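Local coordinates for protein folylpolyglutamate synthase/dihydrofolate synthase (Thermotoga maritima, PDB 1O5Z) that probably catalyses the ATP- and magnesium-dependent addition of glutamate to dihydropteroate and to tetrahydrofolate, building dihydrofolate and folylpolyglutamates, at residues Ser65-Val70 with Ser83-His88; Met139-Phe144 with Asn166-Leu171; Leu347-Leu352 with Arg362-Ile367. One frame throughout, in Å; residues are numbered along the deposited sequence.

Contact 1 of 3, residues Ser65-Val70 with Ser83-His88. With SO4 (sulfate ion), chain C.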
loop_
_atom_site.group_PDB
_atom_site.type_symbol
_atom_site.label_atom_id
_atom_site.label_comp_id
_atom_site.label_asym_id
_atom_site.label_seq_id
_atom_site.Cartn_x
_atom_site.Cartn_y
_atom_site.Cartn_z
ATOM N N SER A 65 2.939 -3.871 0.238
ATOM C CA SER A 65 4.355 -4.318 0.028
ATOM C C SER A 65 4.413 -5.669 -0.627
ATOM O O SER A 65 5.225 -5.888 -1.535
ATOM C CB SER A 65 5.114 -4.529 1.326
ATOM O OG SER A 65 5.339 -3.354 2.052
ATOM N N VAL A 66 3.617 -6.620 -0.120
ATOM C CA VAL A 66 3.642 -7.986 -0.675
ATOM C C VAL A 66 3.144 -7.960 -2.120
ATOM O O VAL A 66 3.761 -8.577 -2.993
ATOM C CB VAL A 66 2.839 -8.992 0.159
ATOM C CG1 VAL A 66 2.645 -10.287 -0.618
ATOM C CG2 VAL A 66 3.557 -9.274 1.514
ATOM N N ALA A 67 2.068 -7.227 -2.391
ATOM C CA ALA A 67 1.612 -7.089 -3.790
ATOM C C ALA A 67 2.702 -6.536 -4.696
ATOM O O ALA A 67 2.946 -7.040 -5.779
ATOM C CB ALA A 67 0.363 -6.178 -3.870
ATOM N N ASN A 68 3.311 -5.441 -4.254
ATOM C CA ASN A 68 4.364 -4.773 -4.997
ATOM C C ASN A 68 5.526 -5.706 -5.285
ATOM O O ASN A 68 6.024 -5.744 -6.387
ATOM C CB ASN A 68 4.884 -3.555 -4.244
ATOM C CG ASN A 68 5.783 -2.716 -5.088
ATOM O OD1 ASN A 68 7.015 -2.782 -4.956
ATOM N ND2 ASN A 68 5.181 -1.933 -6.006
ATOM N N MET A 69 5.949 -6.435 -4.263
ATOM C CA MET A 69 7.029 -7.403 -4.408
ATOM C C MET A 69 6.679 -8.516 -5.427
ATOM O O MET A 69 7.479 -8.881 -6.311
ATOM C CB MET A 69 7.317 -8.004 -3.056
ATOM C CG MET A 69 7.991 -7.044 -2.090
ATOM S SD MET A 69 8.156 -7.818 -0.448
ATOM C CE MET A 69 8.788 -6.488 0.563
ATOM N N VAL A 70 5.464 -9.038 -5.301
ATOM C CA VAL A 70 4.971 -10.016 -6.234
ATOM C C VAL A 70 4.941 -9.460 -7.652
ATOM O O VAL A 70 5.419 -10.118 -8.561
ATOM C CB VAL A 70 3.610 -10.584 -5.777
ATOM C CG1 VAL A 70 3.017 -11.425 -6.823
ATOM C CG2 VAL A 70 3.810 -11.445 -4.555
ATOM N N SER A 83 -1.206 -4.471 -11.934
ATOM C CA SER A 83 -1.184 -4.463 -10.493
ATOM C C SER A 83 -2.094 -3.339 -10.009
ATOM O O SER A 83 -2.211 -2.274 -10.615
ATOM C CB SER A 83 0.258 -4.339 -9.946
ATOM O OG SER A 83 0.932 -3.202 -10.459
ATOM N N TYR A 84 -2.783 -3.661 -8.921
ATOM C CA TYR A 84 -3.899 -2.870 -8.393
ATOM C C TYR A 84 -3.677 -2.557 -6.917
ATOM O O TYR A 84 -3.574 -3.476 -6.133
ATOM C CB TYR A 84 -5.230 -3.593 -8.598
ATOM C CG TYR A 84 -6.362 -2.740 -8.185
ATOM C CD1 TYR A 84 -6.524 -1.474 -8.714
ATOM C CD2 TYR A 84 -7.253 -3.157 -7.223
ATOM C CE1 TYR A 84 -7.575 -0.658 -8.316
ATOM C CE2 TYR A 84 -8.292 -2.349 -6.806
ATOM C CZ TYR A 84 -8.455 -1.109 -7.355
ATOM O OH TYR A 84 -9.491 -0.308 -6.910
ATOM N N TYR A 85 -3.563 -1.261 -6.594
ATOM C CA TYR A 85 -3.330 -0.827 -5.232
ATOM C C TYR A 85 -4.381 0.153 -4.763
ATOM O O TYR A 85 -5.118 0.713 -5.554
ATOM C CB TYR A 85 -1.958 -0.187 -5.090
ATOM C CG TYR A 85 -0.811 -1.023 -5.625
ATOM C CD1 TYR A 85 -0.516 -1.047 -6.982
ATOM C CD2 TYR A 85 -0.003 -1.773 -4.773
ATOM C CE1 TYR A 85 0.570 -1.782 -7.461
ATOM C CE2 TYR A 85 1.065 -2.525 -5.264
ATOM C CZ TYR A 85 1.340 -2.525 -6.597
ATOM O OH TYR A 85 2.386 -3.267 -7.079
ATOM N N SER A 86 -4.407 0.330 -3.453
ATOM C CA SER A 86 -5.229 1.345 -2.765
ATOM C C SER A 86 -4.604 1.584 -1.402
ATOM O O SER A 86 -4.063 0.654 -0.822
ATOM C CB SER A 86 -6.679 0.910 -2.541
ATOM O OG SER A 86 -6.733 -0.379 -1.917
ATOM N N PRO A 87 -4.650 2.807 -0.902
ATOM C CA PRO A 87 -5.219 3.940 -1.616
ATOM C C PRO A 87 -4.080 4.515 -2.490
ATOM O O PRO A 87 -3.369 3.743 -3.101
ATOM C CB PRO A 87 -5.676 4.848 -0.481
ATOM C CG PRO A 87 -4.628 4.547 0.633
ATOM C CD PRO A 87 -4.098 3.185 0.398
ATOM N N HIS A 88 -3.866 5.818 -2.568
ATOM C CA HIS A 88 -2.662 6.292 -3.191
ATOM C C HIS A 88 -2.106 7.314 -2.283
ATOM O O HIS A 88 -2.809 7.807 -1.408
ATOM C CB HIS A 88 -2.926 6.886 -4.587
ATOM C CG HIS A 88 -3.833 8.089 -4.601
ATOM N ND1 HIS A 88 -5.172 8.010 -4.939
ATOM C CD2 HIS A 88 -3.589 9.398 -4.350
ATOM C CE1 HIS A 88 -5.704 9.228 -4.911
ATOM N NE2 HIS A 88 -4.764 10.083 -4.549
HETATM S S SO4 C . 1.172 -2.006 3.390
HETATM O O1 SO4 C . 0.851 -2.188 4.799
HETATM O O2 SO4 C . 1.506 -0.646 3.033
HETATM O O3 SO4 C . -0.061 -2.407 2.703
HETATM O O4 SO4 C . 2.338 -2.803 2.994
#

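Contact 2 of 3, residues Met139-Phe144 with Asn166-Leu171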
loop_
_atom_site.group_PDB
_atom_site.type_symbol
_atom_site.label_atom_id
_atom_site.label_comp_id
_atom_site.label_asym_id
_atom_site.label_seq_id
_atom_site.Cartn_x
_atom_site.Cartn_y
_atom_site.Cartn_z
ATOM N N MET A 139 -12.380 -0.279 -13.190
ATOM C CA MET A 139 -11.469 0.396 -14.087
ATOM C C MET A 139 -10.163 -0.367 -14.232
ATOM O O MET A 139 -9.688 -0.571 -15.319
ATOM C CB MET A 139 -11.134 1.763 -13.559
ATOM C CG MET A 139 -12.228 2.805 -13.719
ATOM S SD MET A 139 -11.645 4.473 -13.176
ATOM C CE MET A 139 -9.924 4.437 -13.809
ATOM N N ALA A 140 -9.566 -0.779 -13.113
ATOM C CA ALA A 140 -8.360 -1.568 -13.177
ATOM C C ALA A 140 -8.593 -2.845 -13.935
ATOM O O ALA A 140 -7.851 -3.158 -14.828
ATOM C CB ALA A 140 -7.872 -1.853 -11.807
ATOM N N PHE A 141 -9.645 -3.582 -13.593
ATOM C CA PHE A 141 -9.934 -4.855 -14.269
ATOM C C PHE A 141 -10.088 -4.694 -15.760
ATOM O O PHE A 141 -9.605 -5.502 -16.537
ATOM C CB PHE A 141 -11.197 -5.503 -13.736
ATOM C CG PHE A 141 -11.028 -6.202 -12.427
ATOM C CD1 PHE A 141 -11.958 -6.015 -11.416
ATOM C CD2 PHE A 141 -9.994 -7.114 -12.221
ATOM C CE1 PHE A 141 -11.823 -6.670 -10.153
ATOM C CE2 PHE A 141 -9.881 -7.785 -11.000
ATOM C CZ PHE A 141 -10.814 -7.560 -9.964
ATOM N N LEU A 142 -10.791 -3.651 -16.151
ATOM C CA LEU A 142 -11.020 -3.366 -17.567
ATOM C C LEU A 142 -9.693 -3.006 -18.255
ATOM O O LEU A 142 -9.382 -3.464 -19.338
ATOM C CB LEU A 142 -12.006 -2.188 -17.674
ATOM C CG LEU A 142 -12.492 -1.865 -19.071
ATOM C CD1 LEU A 142 -12.965 -3.108 -19.733
ATOM C CD2 LEU A 142 -13.577 -0.775 -19.075
ATOM N N TYR A 143 -8.903 -2.176 -17.587
ATOM C CA TYR A 143 -7.631 -1.744 -18.121
ATOM C C TYR A 143 -6.707 -2.958 -18.355
ATOM O O TYR A 143 -6.120 -3.092 -19.401
ATOM C CB TYR A 143 -7.021 -0.761 -17.144
ATOM C CG TYR A 143 -5.647 -0.299 -17.459
ATOM C CD1 TYR A 143 -5.426 0.638 -18.444
ATOM C CD2 TYR A 143 -4.558 -0.724 -16.695
ATOM C CE1 TYR A 143 -4.173 1.108 -18.703
ATOM C CE2 TYR A 143 -3.301 -0.256 -16.938
ATOM C CZ TYR A 143 -3.112 0.679 -17.932
ATOM O OH TYR A 143 -1.868 1.165 -18.199
ATOM N N PHE A 144 -6.612 -3.831 -17.360
ATOM C CA PHE A 144 -5.841 -5.030 -17.476
ATOM C C PHE A 144 -6.292 -5.857 -18.631
ATOM O O PHE A 144 -5.461 -6.449 -19.288
ATOM C CB PHE A 144 -5.920 -5.857 -16.189
ATOM C CG PHE A 144 -5.445 -5.138 -14.979
ATOM C CD1 PHE A 144 -4.475 -4.135 -15.061
ATOM C CD2 PHE A 144 -5.946 -5.468 -13.735
ATOM C CE1 PHE A 144 -4.034 -3.454 -13.927
ATOM C CE2 PHE A 144 -5.502 -4.803 -12.595
ATOM C CZ PHE A 144 -4.523 -3.781 -12.705
ATOM N N ASN A 166 -12.634 -9.020 -4.650
ATOM C CA ASN A 166 -12.881 -10.433 -4.309
ATOM C C ASN A 166 -13.794 -11.185 -5.297
ATOM O O ASN A 166 -14.296 -12.272 -5.005
ATOM C CB ASN A 166 -13.466 -10.524 -2.896
ATOM C CG ASN A 166 -13.330 -11.887 -2.326
ATOM O OD1 ASN A 166 -12.302 -12.564 -2.557
ATOM N ND2 ASN A 166 -14.369 -12.344 -1.613
ATOM N N VAL A 167 -14.009 -10.584 -6.459
ATOM C CA VAL A 167 -14.698 -11.208 -7.558
ATOM C C VAL A 167 -13.792 -12.173 -8.316
ATOM O O VAL A 167 -14.246 -12.880 -9.210
ATOM C CB VAL A 167 -15.290 -10.143 -8.487
ATOM C CG1 VAL A 167 -16.335 -9.339 -7.729
ATOM C CG2 VAL A 167 -14.247 -9.219 -9.050
ATOM N N VAL A 168 -12.496 -12.176 -7.982
ATOM C CA VAL A 168 -11.527 -12.981 -8.721
ATOM C C VAL A 168 -11.505 -14.406 -8.206
ATOM O O VAL A 168 -11.963 -14.679 -7.099
ATOM C CB VAL A 168 -10.070 -12.420 -8.630
ATOM C CG1 VAL A 168 -10.013 -11.006 -9.127
ATOM C CG2 VAL A 168 -9.482 -12.514 -7.212
ATOM N N PHE A 169 -10.980 -15.297 -9.052
ATOM C CA PHE A 169 -10.508 -16.629 -8.659
ATOM C C PHE A 169 -8.993 -16.733 -8.977
ATOM O O PHE A 169 -8.597 -16.943 -10.119
ATOM C CB PHE A 169 -11.288 -17.675 -9.407
ATOM C CG PHE A 169 -11.643 -18.813 -8.579
ATOM C CD1 PHE A 169 -12.844 -18.805 -7.863
ATOM C CD2 PHE A 169 -10.767 -19.915 -8.484
ATOM C CE1 PHE A 169 -13.194 -19.876 -7.056
ATOM C CE2 PHE A 169 -11.096 -21.037 -7.688
ATOM C CZ PHE A 169 -12.316 -21.031 -6.971
ATOM N N PRO A 170 -8.159 -16.495 -7.975
ATOM C CA PRO A 170 -6.744 -16.313 -8.206
ATOM C C PRO A 170 -5.947 -17.608 -8.241
ATOM O O PRO A 170 -6.461 -18.678 -7.935
ATOM C CB PRO A 170 -6.319 -15.468 -6.999
ATOM C CG PRO A 170 -7.204 -15.885 -5.913
ATOM C CD PRO A 170 -8.501 -16.324 -6.545
ATOM N N LEU A 171 -4.680 -17.490 -8.585
ATOM C CA LEU A 171 -3.766 -18.608 -8.477
ATOM C C LEU A 171 -3.372 -18.860 -6.998
ATOM O O LEU A 171 -2.999 -19.970 -6.607
ATOM C CB LEU A 171 -2.516 -18.321 -9.323
ATOM C CG LEU A 171 -2.730 -18.147 -10.829
ATOM C CD1 LEU A 171 -1.432 -17.665 -11.460
ATOM C CD2 LEU A 171 -3.162 -19.466 -11.425
#

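Contact 3 of 3, residues Leu347-Leu352 with Arg362-Ile367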
loop_
_atom_site.group_PDB
_atom_site.type_symbol
_atom_site.label_atom_id
_atom_site.label_comp_id
_atom_site.label_asym_id
_atom_site.label_seq_id
_atom_site.Cartn_x
_atom_site.Cartn_y
_atom_site.Cartn_z
ATOM N N LEU A 347 12.726 16.573 12.516
ATOM C CA LEU A 347 11.369 16.111 12.349
ATOM C C LEU A 347 10.625 17.236 11.716
ATOM O O LEU A 347 10.648 18.348 12.240
ATOM C CB LEU A 347 10.704 15.885 13.698
ATOM C CG LEU A 347 9.238 15.456 13.713
ATOM C CD1 LEU A 347 8.982 14.167 12.921
ATOM C CD2 LEU A 347 8.904 15.236 15.158
ATOM N N VAL A 348 9.942 16.921 10.620
ATOM C CA VAL A 348 8.940 17.791 10.056
ATOM C C VAL A 348 7.621 17.044 10.222
ATOM O O VAL A 348 7.428 15.978 9.633
ATOM C CB VAL A 348 9.260 18.143 8.597
ATOM C CG1 VAL A 348 8.169 19.046 7.981
ATOM C CG2 VAL A 348 10.668 18.800 8.518
ATOM N N ILE A 349 6.739 17.612 11.065
ATOM C CA ILE A 349 5.477 16.982 11.439
ATOM C C ILE A 349 4.214 17.866 11.194
ATOM O O ILE A 349 4.181 19.049 11.494
ATOM C CB ILE A 349 5.581 16.390 12.878
ATOM C CG1 ILE A 349 4.418 15.426 13.177
ATOM C CG2 ILE A 349 5.738 17.481 13.947
ATOM C CD1 ILE A 349 4.759 14.436 14.227
ATOM N N GLY A 350 3.226 17.278 10.528
ATOM C CA GLY A 350 1.928 17.916 10.345
ATOM C C GLY A 350 0.895 16.848 10.612
ATOM O O GLY A 350 0.982 15.760 10.074
ATOM N N ILE A 351 -0.050 17.129 11.475
ATOM C CA ILE A 351 -1.075 16.175 11.776
ATOM C C ILE A 351 -2.388 16.892 11.670
ATOM O O ILE A 351 -2.489 18.020 12.122
ATOM C CB ILE A 351 -0.934 15.613 13.223
ATOM C CG1 ILE A 351 0.504 15.234 13.549
ATOM C CG2 ILE A 351 -1.863 14.389 13.437
ATOM C CD1 ILE A 351 0.699 14.944 14.973
ATOM N N LEU A 352 -3.383 16.224 11.095
ATOM C CA LEU A 352 -4.746 16.728 11.113
ATOM C C LEU A 352 -5.355 16.583 12.511
ATOM O O LEU A 352 -4.884 15.804 13.362
ATOM C CB LEU A 352 -5.600 16.022 10.054
ATOM C CG LEU A 352 -5.029 16.072 8.632
ATOM C CD1 LEU A 352 -5.787 15.168 7.684
ATOM C CD2 LEU A 352 -5.039 17.484 8.134
ATOM N N ARG A 362 3.940 12.438 21.371
ATOM C CA ARG A 362 4.595 11.851 22.505
ATOM C C ARG A 362 5.521 10.720 22.156
ATOM O O ARG A 362 6.446 10.431 22.901
ATOM C CB ARG A 362 3.541 11.301 23.420
ATOM C CG ARG A 362 2.669 12.367 24.078
ATOM C CD ARG A 362 1.458 11.817 24.816
ATOM N NE ARG A 362 1.707 11.646 26.240
ATOM C CZ ARG A 362 1.471 12.587 27.148
ATOM N NH1 ARG A 362 0.984 13.782 26.812
ATOM N NH2 ARG A 362 1.721 12.353 28.414
ATOM N N LYS A 363 5.271 10.054 21.035
ATOM C CA LYS A 363 6.156 8.965 20.582
ATOM C C LYS A 363 7.547 9.498 20.233
ATOM O O LYS A 363 8.561 8.805 20.394
ATOM C CB LYS A 363 5.542 8.226 19.379
ATOM C CG LYS A 363 4.162 7.604 19.640
ATOM C CD LYS A 363 4.094 6.813 20.956
ATOM C CE LYS A 363 2.704 6.231 21.159
ATOM N NZ LYS A 363 2.617 5.346 22.326
ATOM N N TYR A 364 7.571 10.756 19.800
ATOM C CA TYR A 364 8.748 11.357 19.212
ATOM C C TYR A 364 9.637 12.120 20.156
ATOM O O TYR A 364 10.624 12.732 19.710
ATOM C CB TYR A 364 8.318 12.277 18.069
ATOM C CG TYR A 364 7.657 11.518 16.982
ATOM C CD1 TYR A 364 6.456 11.938 16.461
ATOM C CD2 TYR A 364 8.211 10.339 16.500
ATOM C CE1 TYR A 364 5.830 11.238 15.490
ATOM C CE2 TYR A 364 7.585 9.622 15.513
ATOM C CZ TYR A 364 6.391 10.082 15.004
ATOM O OH TYR A 364 5.755 9.389 13.996
ATOM N N THR A 365 9.337 12.059 21.449
ATOM C CA THR A 365 10.157 12.738 22.424
ATOM C C THR A 365 11.514 12.053 22.529
ATOM O O THR A 365 11.613 10.841 22.414
ATOM C CB THR A 365 9.434 12.857 23.840
ATOM O OG1 THR A 365 9.201 11.560 24.459
ATOM C CG2 THR A 365 8.050 13.498 23.682
ATOM N N GLY A 366 12.564 12.834 22.745
ATOM C CA GLY A 366 13.876 12.264 23.027
ATOM C C GLY A 366 14.609 11.737 21.813
ATOM O O GLY A 366 15.621 11.070 21.968
ATOM N N ILE A 367 14.131 12.044 20.603
ATOM C CA ILE A 367 14.733 11.482 19.377
ATOM C C ILE A 367 15.347 12.521 18.472
ATOM O O ILE A 367 16.377 12.284 17.859
ATOM C CB ILE A 367 13.674 10.681 18.567
ATOM C CG1 ILE A 367 13.284 9.423 19.315
ATOM C CG2 ILE A 367 14.198 10.249 17.209
ATOM C CD1 ILE A 367 12.098 8.792 18.709
#

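Contact 1 of 3, residues Ser65-Val70 with Ser83-His88
Tyr-85 reaches from just past the end of strand 81-84 to helix 63-77, where its ring meets Ala-67 and Asn-68. This is the tight part of the contact, and all three residues are buried. Ala-67 CB lies 4.0 Å from Tyr-85 CE2, at an oblique angle to the ring. The backbone N of Asn-68 sits at the ring edge, near its plane. Beyond the ring, Tyr-85 OH comes within 3.2 Å of Asn-68 CA. The Asn-68 side chain leaves with CG anti to the backbone N (chi1 -170°) and crosses the tyrosine at about a right angle. Asn-68 ND2 gives a hydrogen bond of 3.3 Å to Tyr-85 OH. The bond is bent, 138° at the hydrogen, and the hydroxyl lies 29° out of the amide plane. Asn-68 OD1 is held by Lys-303 N.

The 83-88 segment is looser beyond Tyr-85. Ser-86 is partly exposed and its OG binds an unidentified molecule. A cis peptide then leads to the exposed Pro-87.

Near the helix start is a separate anion site. The buried Ser-65 donates from N to sulfate O4 over 3.0 Å. Gly-62 N and Gly-64 N bind the same ion, an arrangement characteristic of a P-loop. The sulfate probably marks where a phosphate of ATP binds.

Helix 63-77 joins strands 53-58 and 81-84 in a beta-alpha-beta crossover, and this contact packs the helix on the residue just beyond the second strand. Tyr-85 OH also hydrogen-bonds Glu-100 OE2. Two polar partners therefore hold a buried hydroxyl, consistent with accepting from the amide while donating to the carboxylate.

Contact 2 of 3, residues Met139-Phe144 with Asn166-Leu171
Phe-141 carries the helix side of this contact and has the most surface buried in it. Val-168 and Val-167 share the other side about equally. The phenylalanine projects from helix 132-146 with CG anti to its carbonyl carbon (chi1 -78°), which sends the ring across to the loop between strands 151-155 and 173-175. The far end of the ring does the touching.

Val-168 offers CG1, which lies 3.6 Å from Phe-141 CZ. Val-168 CG1 is also 3.7 Å from Phe-141 CE2. The two side chains cross at about a right angle. Val-167 uses CG2 instead. Val-167 CG2 is 3.7 Å from Phe-141 CE1 and 3.9 Å from Phe-141 CZ. Thus CZ meets both valines, while CE1 and CE2 each meet one. Both methyls approach the ring obliquely.

Leu-154 of strand 151-155 touches Phe-141 and Val-168 alike, so helix, loop and central sheet come together here. Val-168 also rests on Thr-54 and His-56 of strand 53-58. Polar bonds lie nearby: Lys-202 NZ bonds Val-168 O and the side-chain OD1 of Asn-166, and Tyr-52 OH bonds Phe-141 O.

Within the Mur ligase middle domain, this is plain structural packing. No hydrogen bond crosses between the two segments. Cohesion here rests on dispersion and on the removal of apolar carbon from water.

Contact 3 of 3, residues Leu347-Leu352 with Arg362-Ile367
Tyr-364 packs against Leu-347 and Ile-349 inside a beta-alpha-beta unit of the Mur ligase glutamate ligase domain. Strand 345-349 leads through the short helix 357-361 to the neighbouring parallel strand 370-373. Tyr-364 lies in the link between that helix and the second strand, and its side chain turns back onto the first strand.

The side chain can be followed outward. Tyr-364 CB, pointing toward the strand, meets Leu-347 CD2 at 4.2 Å. With CG anti to the carbonyl carbon (chi1 -63°), the ring is carried along the strand from Leu-347 toward Ile-349. Tyr-364 CG is 4.3 Å from Leu-347 CD2. Tyr-364 CD1 is still near the leucine but comes closer to Ile-349 CD1, at 3.8 Å. Tyr-364 CE1 makes the tightest approach of the contact to that same methyl. Tyr-364 CZ then draws off, 4.7 Å from Ile-349 CD1. Tyr-364 OH is farther still, 5.2 Å from Ile-349 CD1. Both aliphatic groups come to the ring obliquely. Ala-329, Leu-332 and Val-333 of helix 326-339, and Thr-418 of strand 414-418, also touch the tyrosine.

Leu-347 and Ile-349 stand two residues apart and face the same side of the sheet. Leu-347 crosses the tyrosine at about a right angle. Ile-349 extends CG1 anti to the backbone N (chi1 -166°), and CD1 continues outward to the ring. No hydrogen bond crosses between the segments, so the contact is apolar packing.

Hydrogen bonding is instead found along the edges of the strand. Strands 370-373 and 414-418 flank 345-349 and pair with its backbone. The side chains fill the layer between sheet and helix 326-339, where Ile-349 CD1 reaches Tyr-364 CE1 at 3.6 Å.

Overall arrangement
The contacts follow one another along the chain. Contacts 1 and 2 belong to the Mur ligase middle domain and share its eight-stranded sheet. Their centres are about 13 Å apart. They touch directly: Tyr-84 CD1 lies 3.4 Å from Ala-140 CB, so strand 81-84 packs on helix 132-146. Contact 3 is on the six-stranded sheet. Its centre is about 28 Å from that of contact 1 and about 39 Å from that of contact 2, without touching either. Contacts 2 and 3 lie on opposite sides of the chain's centre. The probable ATP-phosphate site is in the middle domain at contact 1, whereas contact 3 belongs to the core of the separate glutamate ligase domain.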